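Local coordinates for aerobactin synthase IucA (Klebsiella pneumoniae subsp. pneumoniae, PDB 5JM8), which probably catalyses an ATP-dependent step of aerobactin assembly, joining citrate to a modified lysine as an NRPS-independent siderophore (NIS) synthetase, at residues K134-F138 with G139-Q143; Q164-E167 with R168-D172; S377-V380 with A381-R385; A496-A500 with A501-S505; A511-R514 with T515-E519. One frame throughout, in Å; residues are numbered along the deposited sequence.

All five interactions are local, between residues a turn or so apart. Interactions 1 and 3 open helices with an N-cap: a full capping box at 134-143, and a single weak serine bond at 377-385. Interaction 2 ends a helix by a fading turn beside a water. Interaction 4 ends one by a Schellman motif, contains the turn to helix 506-521 and caps that helix with Ser-505. Interaction 5 is uninterrupted helix further along it. Interaction 3 is the most buried; interaction 4 packs on it through Val-380, Ala-501, Val-383 and Leu-498. Interaction 1, the most polar in its side chains, touches interactions 2 and 3. Interactions 1 and 2 lie nearer the ATP.

Interaction 1. Residues K134-F138 with G139-Q143; sequences KALNF and GEAEQ
Phe-138 and Glu-142 make the aromatic part of the contact. Glu-142 CG sits over one face of the Phe-138 ring, 3.8 Å from the centroid, in a CH-pi contact offset toward the rim. The Glu-142 chain bends at CG (chi2 -61°), which carries the carboxylate back along the ring, with OE2 3.5 Å from Phe-138 CE1. The ring also meets Tyr-269 edge-to-face.

The apolar part is small. Leu-136 CD1 reaches Ala-141 CB at 4.3 Å, and its CD2 lies against the Glu-140 side chain.

Two reciprocal hydrogen bonds join Asn-137 and Glu-140. Asn-137 OD1 accepts from Glu-140 N at 2.7 Å, nearly straight on the amide oxygen. In return Asn-137 N donates to Glu-140 OE1 at 2.9 Å, meeting the carboxylate on its anti side. This is a capping box, and it starts helix 138-142 with Asn-137 as N-cap. Asn-137 CG stands between its own N and carbonyl carbon (chi1 69°), which turns OD1 back over the first turn. The two side chains cross at about a right angle. Backbone bonds from Ala-141 N to Asn-137 O and from Glu-142 N to Phe-138 O continue the turn.

Waters extend the polar network. One donates to Glu-140 OE1 and takes a weak bond from Lys-134 NZ. Another donates to Glu-142 OE2 at 2.7 Å and to Phe-138 O at 3.2 Å. Glu-142 OE2 also pairs with Arg-446, and OE1 bonds Thr-263. The Glu-142 side chain is about 7 Å from the bound ATP, at its nearest atoms.

Interaction 2. Residues Q164-E167 with R168-D172; sequences QEAE and RYLPD
Leu-170 lays its CD1 methyl against Ala-166 CB at 3.7 Å, while its CB lies 3.4 Å from Ala-166 O. The pair spans the last turn of helix 163-169, and Leu-170 is the first residue to leave the helical backbone. The turn loosens in step with this. Tyr-169 N still donates to Glu-165 O at 3.0 Å, tilted 26° from the carbonyl plane. Leu-170 N reaches Ala-166 O only weakly. Arg-168 N adds a second, weak bond to Glu-165 O.

Tyr-169 packs on the backbone more than on a side chain. Its CD2 comes 3.2 Å from Glu-165 O, obliquely to the ring. The first torsion of Tyr-169 (chi1 -61°) turns the ring back along the helix toward Glu-165. Arg-168 CB covers one face, 4.1 Å above the ring plane and over its centre. Elsewhere the ring meets His-227, Phe-177 and Trp-229, the last of which also donates to Glu-165 OE2.

The Arg-168 chain is extended from CG to NE and leads away from residues 164-167, to a salt bridge between NH1 and Glu-254. Glu-167 packs on His-126 of the second subunit. The Leu-170 side chain is about 8 Å from the bound ATP at its nearest atoms.

A water stands where the helix opens. It lies 2.7 Å from Ala-166 O and 2.6 Å from Leu-170 O, placed to donate to both, although more acceptors surround it than it has protons.

Interaction 3. Residues S377-V380 with A381-R385; sequences SLLV and AAVKR
Leu-379 and Val-383 form the buried side of this turn. The tight part is a methyl against a carbonyl: Val-383 CG2 lies 3.3 Å from Leu-379 O. Val-383 N donates to that oxygen at 3.0 Å, in the carbonyl plane and almost straight at 174°. A second, weak bond to it comes from Ala-382 N. Leu-379 CD1 meets the same CG2 at 4.1 Å.

The side of Lys-384 is exposed. Lys-384 CG stands beside its own backbone N (chi1 -83°), which sends the chain back toward Val-380. It passes just beyond the carbonyl oxygen, with CG 3.2 Å from Val-380 O, and CE ends 3.9 Å from Val-380 CG1. Its NZ goes on to a salt bridge with Asp-376.

The helix starts at Ser-377, the N-cap. Ser-377 OG takes a weak 3.4 Å bond from Val-380 N, and Ser-377 O accepts from Ala-381 N. Arg-385 folds back, with Ala-381 O and Ala-382 CA under one face of its guanidinium. Its NE forms a salt bridge with Asp-438.

Helix 378-390 is packed on several sides. Leu-379 and Val-383 face Trp-401 of helix 394-420 and residues of helix 475-500, Leu-378 touches Leu-136, and both leucines rest on Leu-367 of helix 364-368.

Interaction 4. Residues A496-A500 with A501-S505; sequences AALGA and AGLDS
Gly-499 O receives Gly-502 N at 3.0 Å, with the donor far above the carbonyl plane. One residue on, Leu-503 N donates to Leu-498 O at 3.1 Å, closing the wider loop. Together with the positive phi of Gly-502 (75°) these two bonds make a Schellman motif, the C-terminal cap of helix 475-500. Before it, Ala-501 N keeps a regular bond to Ala-497 O at 3.2 Å.

The motif has its usual hydrophobic partner. Leu-498 CD2 and Leu-503 CD1 meet at 3.5 Å across the cap, their side chains slanting past each other. Both have CG beside the backbone N (chi1 -62° in Leu-498), which brings the branched ends together. Leu-498 is buried and also packs on Val-402, while Leu-503 rests on Ala-394 and Ala-398 of helix 394-420.

The chain then turns into the next helix. Ser-505 is the N-cap of helix 506-521, and its OG bonds Asn-508 N. Asp-504 OD2 bonds His-399. Its OD1 accepts from Asn-508 ND2 and, weakly, from Ser-505 N. The Asp-504 carbonyl folds back over the helix end: Gly-499 CA points a hydrogen at Asp-504 O, 3.2 Å away, with an angle of 151° at the hydrogen.

Interaction 5. Residues A511-R514 with T515-E519; sequences ARVR and TLLAE
The flat peptide group that carries Ala-511 O is approached by Thr-515 from both faces. Thr-515 N comes to Ala-511 O from one face at 3.1 Å, tilted 26° from the carbonyl plane. Thr-515 OG1 donates to the same oxygen from the opposite face, also at 3.1 Å, with a tilt of 29°. The hydroxyl sits beside its own backbone N (chi1 -58°), which turns it back along the helix. A threonine returning its hydroxyl to the carbonyl four residues earlier is common in alpha helices, and here it adds a second donor to a regular helix bond.

The apolar side is carried by Val-513 and Leu-517. They lie alongside each other and point the same way, with Val-513 CG1 3.6 Å from Leu-517 CD1. Leu-517 CG also rests 3.2 Å from Val-513 O, and Leu-517 N donates to that oxygen at 2.8 Å. Leu-516 CG lies 3.5 Å from Arg-512 O.

Helix 506-521 is packed along this apolar side. Val-513 meets Thr-491 and Leu-517 meets Leu-487 of helix 475-500. Leu-517 also touches Phe-414 of helix 394-420 and Val-533 of helix 528-535. Arg-512 makes a salt bridge to Asp-403, on helix 394-420.

Interaction 1. Residues K134-F138 with G139-Q143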
loop_
_atom_site.group_PDB
_atom_site.type_symbol
_atom_site.label_atom_id
_atom_site.label_comp_id
_atom_site.label_asym_id
_atom_site.label_seq_id
_atom_site.Cartn_x
_atom_site.Cartn_y
_atom_site.Cartn_z
ATOM N N LYS A 134 4.114 -13.752 11.013
ATOM C CA LYS A 134 3.518 -12.441 11.202
ATOM C C LYS A 134 2.014 -12.532 11.424
ATOM O O LYS A 134 1.423 -13.605 11.312
ATOM C CB LYS A 134 3.823 -11.556 9.994
ATOM C CG LYS A 134 3.345 -12.141 8.684
ATOM C CD LYS A 134 3.631 -11.215 7.520
ATOM C CE LYS A 134 2.903 -11.680 6.270
ATOM N NZ LYS A 134 2.966 -10.678 5.178
ATOM N N ALA A 135 1.407 -11.394 11.736
ATOM C CA ALA A 135 -0.025 -11.329 11.984
ATOM C C ALA A 135 -0.811 -11.591 10.703
ATOM O O ALA A 135 -0.519 -11.020 9.649
ATOM C CB ALA A 135 -0.396 -9.975 12.569
ATOM N N LEU A 136 -1.818 -12.450 10.810
ATOM C CA LEU A 136 -2.641 -12.817 9.665
ATOM C C LEU A 136 -3.745 -11.812 9.387
ATOM O O LEU A 136 -4.279 -11.194 10.309
ATOM C CB LEU A 136 -3.265 -14.194 9.889
ATOM C CG LEU A 136 -2.300 -15.368 10.052
ATOM C CD1 LEU A 136 -3.087 -16.637 10.270
ATOM C CD2 LEU A 136 -1.403 -15.492 8.839
ATOM N N ASN A 137 -4.084 -11.654 8.111
ATOM C CA ASN A 137 -5.261 -10.887 7.743
ATOM C C ASN A 137 -6.454 -11.830 7.693
ATOM O O ASN A 137 -6.294 -13.044 7.812
ATOM C CB ASN A 137 -5.060 -10.147 6.407
ATOM C CG ASN A 137 -4.982 -11.076 5.195
ATOM O OD1 ASN A 137 -5.611 -12.131 5.142
ATOM N ND2 ASN A 137 -4.214 -10.656 4.196
ATOM N N PHE A 138 -7.642 -11.269 7.508
ATOM C CA PHE A 138 -8.874 -12.042 7.540
ATOM C C PHE A 138 -8.867 -13.203 6.551
ATOM O O PHE A 138 -9.215 -14.328 6.905
ATOM C CB PHE A 138 -10.058 -11.125 7.258
ATOM C CG PHE A 138 -11.369 -11.840 7.163
ATOM C CD1 PHE A 138 -12.055 -12.204 8.307
ATOM C CD2 PHE A 138 -11.924 -12.135 5.931
ATOM C CE1 PHE A 138 -13.264 -12.860 8.226
ATOM C CE2 PHE A 138 -13.137 -12.791 5.843
ATOM C CZ PHE A 138 -13.807 -13.152 6.992
ATOM N N GLY A 139 -8.457 -12.931 5.318
ATOM C CA GLY A 139 -8.444 -13.942 4.277
ATOM C C GLY A 139 -7.474 -15.078 4.552
ATOM O O GLY A 139 -7.782 -16.242 4.303
ATOM N N GLU A 140 -6.295 -14.737 5.061
ATOM C CA GLU A 140 -5.284 -15.735 5.390
ATOM C C GLU A 140 -5.789 -16.709 6.451
ATOM O O GLU A 140 -5.629 -17.920 6.316
ATOM C CB GLU A 140 -3.999 -15.059 5.876
ATOM C CG GLU A 140 -3.221 -14.342 4.778
ATOM C CD GLU A 140 -2.014 -13.591 5.303
ATOM O OE1 GLU A 140 -2.116 -12.975 6.384
ATOM O OE2 GLU A 140 -0.959 -13.621 4.636
ATOM N N ALA A 141 -6.399 -16.172 7.504
ATOM C CA ALA A 141 -6.899 -16.996 8.598
ATOM C C ALA A 141 -8.029 -17.907 8.130
ATOM O O ALA A 141 -8.129 -19.051 8.563
ATOM C CB ALA A 141 -7.371 -16.118 9.749
ATOM N N GLU A 142 -8.871 -17.395 7.239
ATOM C CA GLU A 142 -10.041 -18.136 6.782
ATOM C C GLU A 142 -9.674 -19.351 5.944
ATOM O O GLU A 142 -10.494 -20.246 5.757
ATOM C CB GLU A 142 -10.967 -17.230 5.970
ATOM C CG GLU A 142 -11.736 -16.215 6.795
ATOM C CD GLU A 142 -12.651 -16.851 7.822
ATOM O OE1 GLU A 142 -13.161 -17.958 7.565
ATOM O OE2 GLU A 142 -12.856 -16.240 8.892
ATOM N N GLN A 143 -8.448 -19.370 5.429
ATOM C CA GLN A 143 -7.992 -20.467 4.580
ATOM C C GLN A 143 -6.844 -21.246 5.212
ATOM O O GLN A 143 -6.234 -22.095 4.562
ATOM C CB GLN A 143 -7.564 -19.932 3.213
ATOM C CG GLN A 143 -8.710 -19.346 2.404
ATOM C CD GLN A 143 -8.274 -18.888 1.027
ATOM O OE1 GLN A 143 -7.141 -18.441 0.836
ATOM N NE2 GLN A 143 -9.173 -19.002 0.055
HETATM O O HOH W 1 -0.175 -10.756 5.719
HETATM O O HOH W 2 -10.509 -15.119 9.695
#

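Interaction 2. Residues Q164-E167 with R168-D172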
loop_
_atom_site.group_PDB
_atom_site.type_symbol
_atom_site.label_atom_id
_atom_site.label_comp_id
_atom_site.label_asym_id
_atom_site.label_seq_id
_atom_site.Cartn_x
_atom_site.Cartn_y
_atom_site.Cartn_z
ATOM N N GLN A 164 -10.567 -32.166 -8.270
ATOM C CA GLN A 164 -10.501 -30.878 -8.957
ATOM C C GLN A 164 -11.431 -29.842 -8.328
ATOM O O GLN A 164 -11.092 -28.662 -8.235
ATOM C CB GLN A 164 -10.857 -31.047 -10.437
ATOM C CG GLN A 164 -9.822 -31.807 -11.250
ATOM C CD GLN A 164 -10.275 -32.072 -12.674
ATOM O OE1 GLN A 164 -11.461 -32.277 -12.935
ATOM N NE2 GLN A 164 -9.328 -32.068 -13.607
ATOM N N GLU A 165 -12.605 -30.296 -7.902
ATOM C CA GLU A 165 -13.622 -29.413 -7.343
ATOM C C GLU A 165 -13.250 -28.985 -5.928
ATOM O O GLU A 165 -13.544 -27.866 -5.505
ATOM C CB GLU A 165 -14.986 -30.109 -7.355
ATOM C CG GLU A 165 -15.555 -30.304 -8.758
ATOM C CD GLU A 165 -16.716 -31.282 -8.810
ATOM O OE1 GLU A 165 -16.820 -32.142 -7.914
ATOM O OE2 GLU A 165 -17.525 -31.193 -9.758
ATOM N N ALA A 166 -12.587 -29.878 -5.204
ATOM C CA ALA A 166 -12.138 -29.574 -3.856
ATOM C C ALA A 166 -10.972 -28.589 -3.900
ATOM O O ALA A 166 -10.807 -27.764 -3.002
ATOM C CB ALA A 166 -11.741 -30.847 -3.133
ATOM N N GLU A 167 -10.171 -28.678 -4.957
ATOM C CA GLU A 167 -9.012 -27.807 -5.130
ATOM C C GLU A 167 -9.402 -26.346 -5.318
ATOM O O GLU A 167 -8.632 -25.449 -4.979
ATOM C CB GLU A 167 -8.176 -28.253 -6.334
ATOM C CG GLU A 167 -7.307 -29.478 -6.093
ATOM C CD GLU A 167 -6.368 -29.767 -7.252
ATOM O OE1 GLU A 167 -6.496 -29.106 -8.306
ATOM O OE2 GLU A 167 -5.500 -30.651 -7.106
ATOM N N ARG A 168 -10.590 -26.113 -5.867
ATOM C CA ARG A 168 -11.002 -24.766 -6.242
ATOM C C ARG A 168 -12.014 -24.167 -5.273
ATOM O O ARG A 168 -11.972 -22.971 -4.989
ATOM C CB ARG A 168 -11.587 -24.772 -7.660
ATOM C CG ARG A 168 -11.816 -23.379 -8.240
ATOM C CD ARG A 168 -12.400 -23.427 -9.643
ATOM N NE ARG A 168 -12.685 -22.088 -10.152
ATOM C CZ ARG A 168 -13.385 -21.832 -11.252
ATOM N NH1 ARG A 168 -13.590 -20.577 -11.630
ATOM N NH2 ARG A 168 -13.885 -22.824 -11.973
ATOM N N TYR A 169 -12.912 -24.999 -4.754
ATOM C CA TYR A 169 -14.104 -24.500 -4.072
ATOM C C TYR A 169 -14.037 -24.619 -2.548
ATOM O O TYR A 169 -14.881 -24.064 -1.840
ATOM C CB TYR A 169 -15.332 -25.235 -4.617
ATOM C CG TYR A 169 -15.525 -25.012 -6.105
ATOM C CD1 TYR A 169 -15.449 -23.736 -6.646
ATOM C CD2 TYR A 169 -15.757 -26.073 -6.967
ATOM C CE1 TYR A 169 -15.613 -23.519 -7.998
ATOM C CE2 TYR A 169 -15.922 -25.865 -8.328
ATOM C CZ TYR A 169 -15.849 -24.584 -8.836
ATOM O OH TYR A 169 -16.010 -24.358 -10.184
ATOM N N LEU A 170 -13.031 -25.329 -2.047
ATOM C CA LEU A 170 -12.757 -25.374 -0.615
ATOM C C LEU A 170 -11.607 -24.423 -0.289
ATOM O O LEU A 170 -10.853 -24.038 -1.180
ATOM C CB LEU A 170 -12.413 -26.795 -0.171
ATOM C CG LEU A 170 -13.458 -27.875 -0.457
ATOM C CD1 LEU A 170 -12.902 -29.219 -0.055
ATOM C CD2 LEU A 170 -14.767 -27.600 0.263
ATOM N N PRO A 171 -11.475 -24.030 0.988
ATOM C CA PRO A 171 -10.414 -23.091 1.369
ATOM C C PRO A 171 -9.042 -23.730 1.530
ATOM O O PRO A 171 -8.039 -23.017 1.551
ATOM C CB PRO A 171 -10.897 -22.553 2.715
ATOM C CG PRO A 171 -11.720 -23.657 3.278
ATOM C CD PRO A 171 -12.417 -24.269 2.096
ATOM N N ASP A 172 -9.008 -25.052 1.646
ATOM C CA ASP A 172 -7.807 -25.765 2.067
ATOM C C ASP A 172 -6.588 -25.440 1.200
ATOM O O ASP A 172 -5.492 -25.232 1.718
ATOM C CB ASP A 172 -8.068 -27.276 2.059
ATOM C CG ASP A 172 -9.259 -27.671 2.920
ATOM O OD1 ASP A 172 -10.358 -27.119 2.710
ATOM O OD2 ASP A 172 -9.095 -28.533 3.808
HETATM O O HOH W 3 -9.225 -25.880 -1.906
#

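Interaction 3. Residues S377-V380 with A381-R385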
loop_
_atom_site.group_PDB
_atom_site.type_symbol
_atom_site.label_atom_id
_atom_site.label_comp_id
_atom_site.label_asym_id
_atom_site.label_seq_id
_atom_site.Cartn_x
_atom_site.Cartn_y
_atom_site.Cartn_z
ATOM N N SER A 377 0.929 -23.591 17.116
ATOM C CA SER A 377 -0.349 -23.187 16.554
ATOM C C SER A 377 -0.280 -21.687 16.281
ATOM O O SER A 377 0.548 -20.985 16.864
ATOM C CB SER A 377 -1.501 -23.523 17.500
ATOM O OG SER A 377 -1.416 -22.772 18.697
ATOM N N LEU A 378 -1.138 -21.196 15.392
ATOM C CA LEU A 378 -1.094 -19.793 14.993
ATOM C C LEU A 378 -1.469 -18.864 16.144
ATOM O O LEU A 378 -1.130 -17.680 16.129
ATOM C CB LEU A 378 -2.017 -19.558 13.801
ATOM C CG LEU A 378 -1.572 -20.240 12.506
ATOM C CD1 LEU A 378 -2.667 -20.164 11.453
ATOM C CD2 LEU A 378 -0.277 -19.623 11.980
ATOM N N LEU A 379 -2.167 -19.404 17.138
ATOM C CA LEU A 379 -2.464 -18.660 18.356
ATOM C C LEU A 379 -1.185 -18.461 19.155
ATOM O O LEU A 379 -0.901 -17.366 19.632
ATOM C CB LEU A 379 -3.509 -19.388 19.202
ATOM C CG LEU A 379 -3.778 -18.828 20.601
ATOM C CD1 LEU A 379 -4.191 -17.363 20.548
ATOM C CD2 LEU A 379 -4.843 -19.656 21.303
ATOM N N VAL A 380 -0.413 -19.535 19.288
ATOM C CA VAL A 380 0.832 -19.507 20.049
ATOM C C VAL A 380 1.866 -18.631 19.351
ATOM O O VAL A 380 2.707 -18.013 20.002
ATOM C CB VAL A 380 1.388 -20.934 20.248
ATOM C CG1 VAL A 380 2.805 -20.904 20.817
ATOM C CG2 VAL A 380 0.470 -21.725 21.158
ATOM N N ALA A 381 1.799 -18.587 18.024
ATOM C CA ALA A 381 2.664 -17.714 17.239
ATOM C C ALA A 381 2.350 -16.249 17.523
ATOM O O ALA A 381 3.246 -15.409 17.545
ATOM C CB ALA A 381 2.509 -18.009 15.757
ATOM N N ALA A 382 1.072 -15.952 17.739
ATOM C CA ALA A 382 0.641 -14.597 18.059
ATOM C C ALA A 382 1.074 -14.203 19.469
ATOM O O ALA A 382 1.699 -13.163 19.667
ATOM C CB ALA A 382 -0.866 -14.476 17.916
ATOM N N VAL A 383 0.730 -15.043 20.441
ATOM C CA VAL A 383 1.075 -14.801 21.837
ATOM C C VAL A 383 2.575 -14.600 22.010
ATOM O O VAL A 383 3.009 -13.770 22.806
ATOM C CB VAL A 383 0.611 -15.971 22.728
ATOM C CG1 VAL A 383 1.107 -15.799 24.162
ATOM C CG2 VAL A 383 -0.903 -16.078 22.701
ATOM N N LYS A 384 3.363 -15.366 21.266
ATOM C CA LYS A 384 4.813 -15.235 21.304
ATOM C C LYS A 384 5.265 -13.881 20.758
ATOM O O LYS A 384 6.257 -13.320 21.221
ATOM C CB LYS A 384 5.467 -16.371 20.519
ATOM C CG LYS A 384 5.616 -17.654 21.321
ATOM C CD LYS A 384 6.121 -18.800 20.462
ATOM C CE LYS A 384 6.565 -19.980 21.314
ATOM N NZ LYS A 384 7.359 -20.959 20.525
ATOM N N ARG A 385 4.537 -13.360 19.774
ATOM C CA ARG A 385 4.818 -12.026 19.252
ATOM C C ARG A 385 4.391 -10.966 20.254
ATOM O O ARG A 385 5.045 -9.935 20.397
ATOM C CB ARG A 385 4.108 -11.796 17.920
ATOM C CG ARG A 385 4.774 -12.466 16.741
ATOM C CD ARG A 385 4.203 -11.960 15.438
ATOM N NE ARG A 385 2.768 -12.205 15.345
ATOM C CZ ARG A 385 2.225 -13.313 14.852
ATOM N NH1 ARG A 385 2.995 -14.294 14.401
ATOM N NH2 ARG A 385 0.906 -13.439 14.809
#

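Interaction 4. Residues A496-A500 with A501-S505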
loop_
_atom_site.group_PDB
_atom_site.type_symbol
_atom_site.label_atom_id
_atom_site.label_comp_id
_atom_site.label_asym_id
_atom_site.label_seq_id
_atom_site.Cartn_x
_atom_site.Cartn_y
_atom_site.Cartn_z
ATOM N N ALA A 496 -6.644 -24.906 25.705
ATOM C CA ALA A 496 -6.004 -26.166 25.334
ATOM C C ALA A 496 -4.792 -25.944 24.438
ATOM O O ALA A 496 -3.759 -26.586 24.614
ATOM C CB ALA A 496 -7.000 -27.077 24.642
ATOM N N ALA A 497 -4.932 -25.044 23.470
ATOM C CA ALA A 497 -3.832 -24.700 22.578
ATOM C C ALA A 497 -2.640 -24.177 23.371
ATOM O O ALA A 497 -1.499 -24.552 23.119
ATOM C CB ALA A 497 -4.281 -23.672 21.561
ATOM N N LEU A 498 -2.922 -23.308 24.334
ATOM C CA LEU A 498 -1.882 -22.713 25.159
ATOM C C LEU A 498 -1.314 -23.732 26.137
ATOM O O LEU A 498 -0.127 -23.699 26.463
ATOM C CB LEU A 498 -2.439 -21.503 25.909
ATOM C CG LEU A 498 -2.933 -20.383 24.991
ATOM C CD1 LEU A 498 -3.837 -19.427 25.743
ATOM C CD2 LEU A 498 -1.757 -19.643 24.370
ATOM N N GLY A 499 -2.169 -24.634 26.607
ATOM C CA GLY A 499 -1.733 -25.714 27.468
ATOM C C GLY A 499 -0.824 -26.680 26.737
ATOM O O GLY A 499 0.185 -27.129 27.280
ATOM N N ALA A 500 -1.183 -26.991 25.496
ATOM C CA ALA A 500 -0.415 -27.935 24.694
ATOM C C ALA A 500 0.972 -27.389 24.376
ATOM O O ALA A 500 1.920 -28.151 24.195
ATOM C CB ALA A 500 -1.159 -28.257 23.418
ATOM N N ALA A 501 1.083 -26.065 24.318
ATOM C CA ALA A 501 2.354 -25.407 24.031
ATOM C C ALA A 501 3.194 -25.234 25.295
ATOM O O ALA A 501 4.345 -24.802 25.231
ATOM C CB ALA A 501 2.111 -24.056 23.376
ATOM N N GLY A 502 2.614 -25.563 26.442
ATOM C CA GLY A 502 3.336 -25.505 27.700
ATOM C C GLY A 502 3.535 -24.096 28.229
ATOM O O GLY A 502 4.490 -23.833 28.961
ATOM N N LEU A 503 2.634 -23.187 27.863
ATOM C CA LEU A 503 2.678 -21.817 28.364
ATOM C C LEU A 503 2.083 -21.740 29.768
ATOM O O LEU A 503 2.544 -20.967 30.608
ATOM C CB LEU A 503 1.931 -20.878 27.414
ATOM C CG LEU A 503 2.520 -20.766 26.003
ATOM C CD1 LEU A 503 1.655 -19.897 25.110
ATOM C CD2 LEU A 503 3.937 -20.224 26.054
ATOM N N ASP A 504 1.056 -22.549 30.008
ATOM C CA ASP A 504 0.462 -22.701 31.334
ATOM C C ASP A 504 -0.551 -23.836 31.259
ATOM O O ASP A 504 -1.077 -24.122 30.189
ATOM C CB ASP A 504 -0.207 -21.403 31.803
ATOM C CG ASP A 504 -0.525 -21.409 33.292
ATOM O OD1 ASP A 504 -0.085 -22.338 34.004
ATOM O OD2 ASP A 504 -1.207 -20.471 33.754
ATOM N N SER A 505 -0.820 -24.490 32.384
ATOM C CA SER A 505 -1.750 -25.619 32.403
ATOM C C SER A 505 -3.157 -25.171 32.004
ATOM O O SER A 505 -3.523 -24.019 32.219
ATOM C CB SER A 505 -1.772 -26.268 33.790
ATOM O OG SER A 505 -2.097 -25.321 34.789
#

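Interaction 5. Residues A511-R514 with T515-E519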
loop_
_atom_site.group_PDB
_atom_site.type_symbol
_atom_site.label_atom_id
_atom_site.label_comp_id
_atom_site.label_asym_id
_atom_site.label_seq_id
_atom_site.Cartn_x
_atom_site.Cartn_y
_atom_site.Cartn_z
ATOM N N ALA A 511 -9.026 -21.432 35.275
ATOM C CA ALA A 511 -9.301 -20.755 36.536
ATOM C C ALA A 511 -9.458 -19.257 36.300
ATOM O O ALA A 511 -10.293 -18.610 36.935
ATOM C CB ALA A 511 -8.194 -21.026 37.549
ATOM N N ARG A 512 -8.660 -18.715 35.381
ATOM C CA ARG A 512 -8.761 -17.306 35.006
ATOM C C ARG A 512 -10.120 -16.994 34.408
ATOM O O ARG A 512 -10.750 -15.998 34.752
ATOM C CB ARG A 512 -7.675 -16.923 34.002
ATOM C CG ARG A 512 -6.295 -16.801 34.600
ATOM C CD ARG A 512 -5.354 -16.041 33.681
ATOM N NE ARG A 512 -4.112 -15.689 34.367
ATOM C CZ ARG A 512 -3.875 -14.518 34.954
ATOM N NH1 ARG A 512 -4.784 -13.552 34.937
ATOM N NH2 ARG A 512 -2.711 -14.307 35.554
ATOM N N VAL A 513 -10.557 -17.854 33.496
ATOM C CA VAL A 513 -11.842 -17.682 32.840
ATOM C C VAL A 513 -12.968 -17.680 33.869
ATOM O O VAL A 513 -13.875 -16.851 33.802
ATOM C CB VAL A 513 -12.090 -18.792 31.802
ATOM C CG1 VAL A 513 -13.450 -18.619 31.150
ATOM C CG2 VAL A 513 -10.989 -18.787 30.750
ATOM N N ARG A 514 -12.900 -18.610 34.817
ATOM C CA ARG A 514 -13.918 -18.730 35.855
ATOM C C ARG A 514 -14.036 -17.436 36.651
ATOM O O ARG A 514 -15.140 -16.944 36.890
ATOM C CB ARG A 514 -13.595 -19.891 36.793
ATOM C CG ARG A 514 -14.630 -20.110 37.891
ATOM C CD ARG A 514 -14.210 -21.233 38.825
ATOM N NE ARG A 514 -12.882 -21.002 39.387
ATOM C CZ ARG A 514 -12.147 -21.935 39.983
ATOM N NH1 ARG A 514 -12.603 -23.176 40.104
ATOM N NH2 ARG A 514 -10.949 -21.624 40.458
ATOM N N THR A 515 -12.889 -16.898 37.063
ATOM C CA THR A 515 -12.836 -15.640 37.806
ATOM C C THR A 515 -13.583 -14.533 37.076
ATOM O O THR A 515 -14.405 -13.835 37.661
ATOM C CB THR A 515 -11.381 -15.177 38.038
ATOM O OG1 THR A 515 -10.659 -16.185 38.756
ATOM C CG2 THR A 515 -11.346 -13.873 38.832
ATOM N N LEU A 516 -13.292 -14.380 35.790
ATOM C CA LEU A 516 -13.889 -13.319 34.999
ATOM C C LEU A 516 -15.352 -13.617 34.672
ATOM O O LEU A 516 -16.166 -12.700 34.587
ATOM C CB LEU A 516 -13.080 -13.106 33.720
ATOM C CG LEU A 516 -11.625 -12.689 33.969
ATOM C CD1 LEU A 516 -10.859 -12.580 32.664
ATOM C CD2 LEU A 516 -11.552 -11.375 34.736
ATOM N N LEU A 517 -15.685 -14.894 34.503
ATOM C CA LEU A 517 -17.074 -15.290 34.276
ATOM C C LEU A 517 -17.910 -15.026 35.525
ATOM O O LEU A 517 -19.103 -14.735 35.435
ATOM C CB LEU A 517 -17.171 -16.769 33.889
ATOM C CG LEU A 517 -16.732 -17.194 32.482
ATOM C CD1 LEU A 517 -16.831 -18.703 32.328
ATOM C CD2 LEU A 517 -17.558 -16.505 31.411
ATOM N N ALA A 518 -17.275 -15.127 36.689
ATOM C CA ALA A 518 -17.958 -14.916 37.961
ATOM C C ALA A 518 -18.183 -13.428 38.216
ATOM O O ALA A 518 -19.225 -13.033 38.742
ATOM C CB ALA A 518 -17.165 -15.539 39.102
ATOM N N GLU A 519 -17.202 -12.608 37.847
ATOM C CA GLU A 519 -17.348 -11.160 37.932
ATOM C C GLU A 519 -18.544 -10.719 37.100
ATOM O O GLU A 519 -19.355 -9.900 37.533
ATOM C CB GLU A 519 -16.086 -10.445 37.443
ATOM C CG GLU A 519 -14.870 -10.610 38.340
ATOM C CD GLU A 519 -13.643 -9.905 37.790
ATOM O OE1 GLU A 519 -13.758 -9.230 36.744
ATOM O OE2 GLU A 519 -12.561 -10.027 38.403
#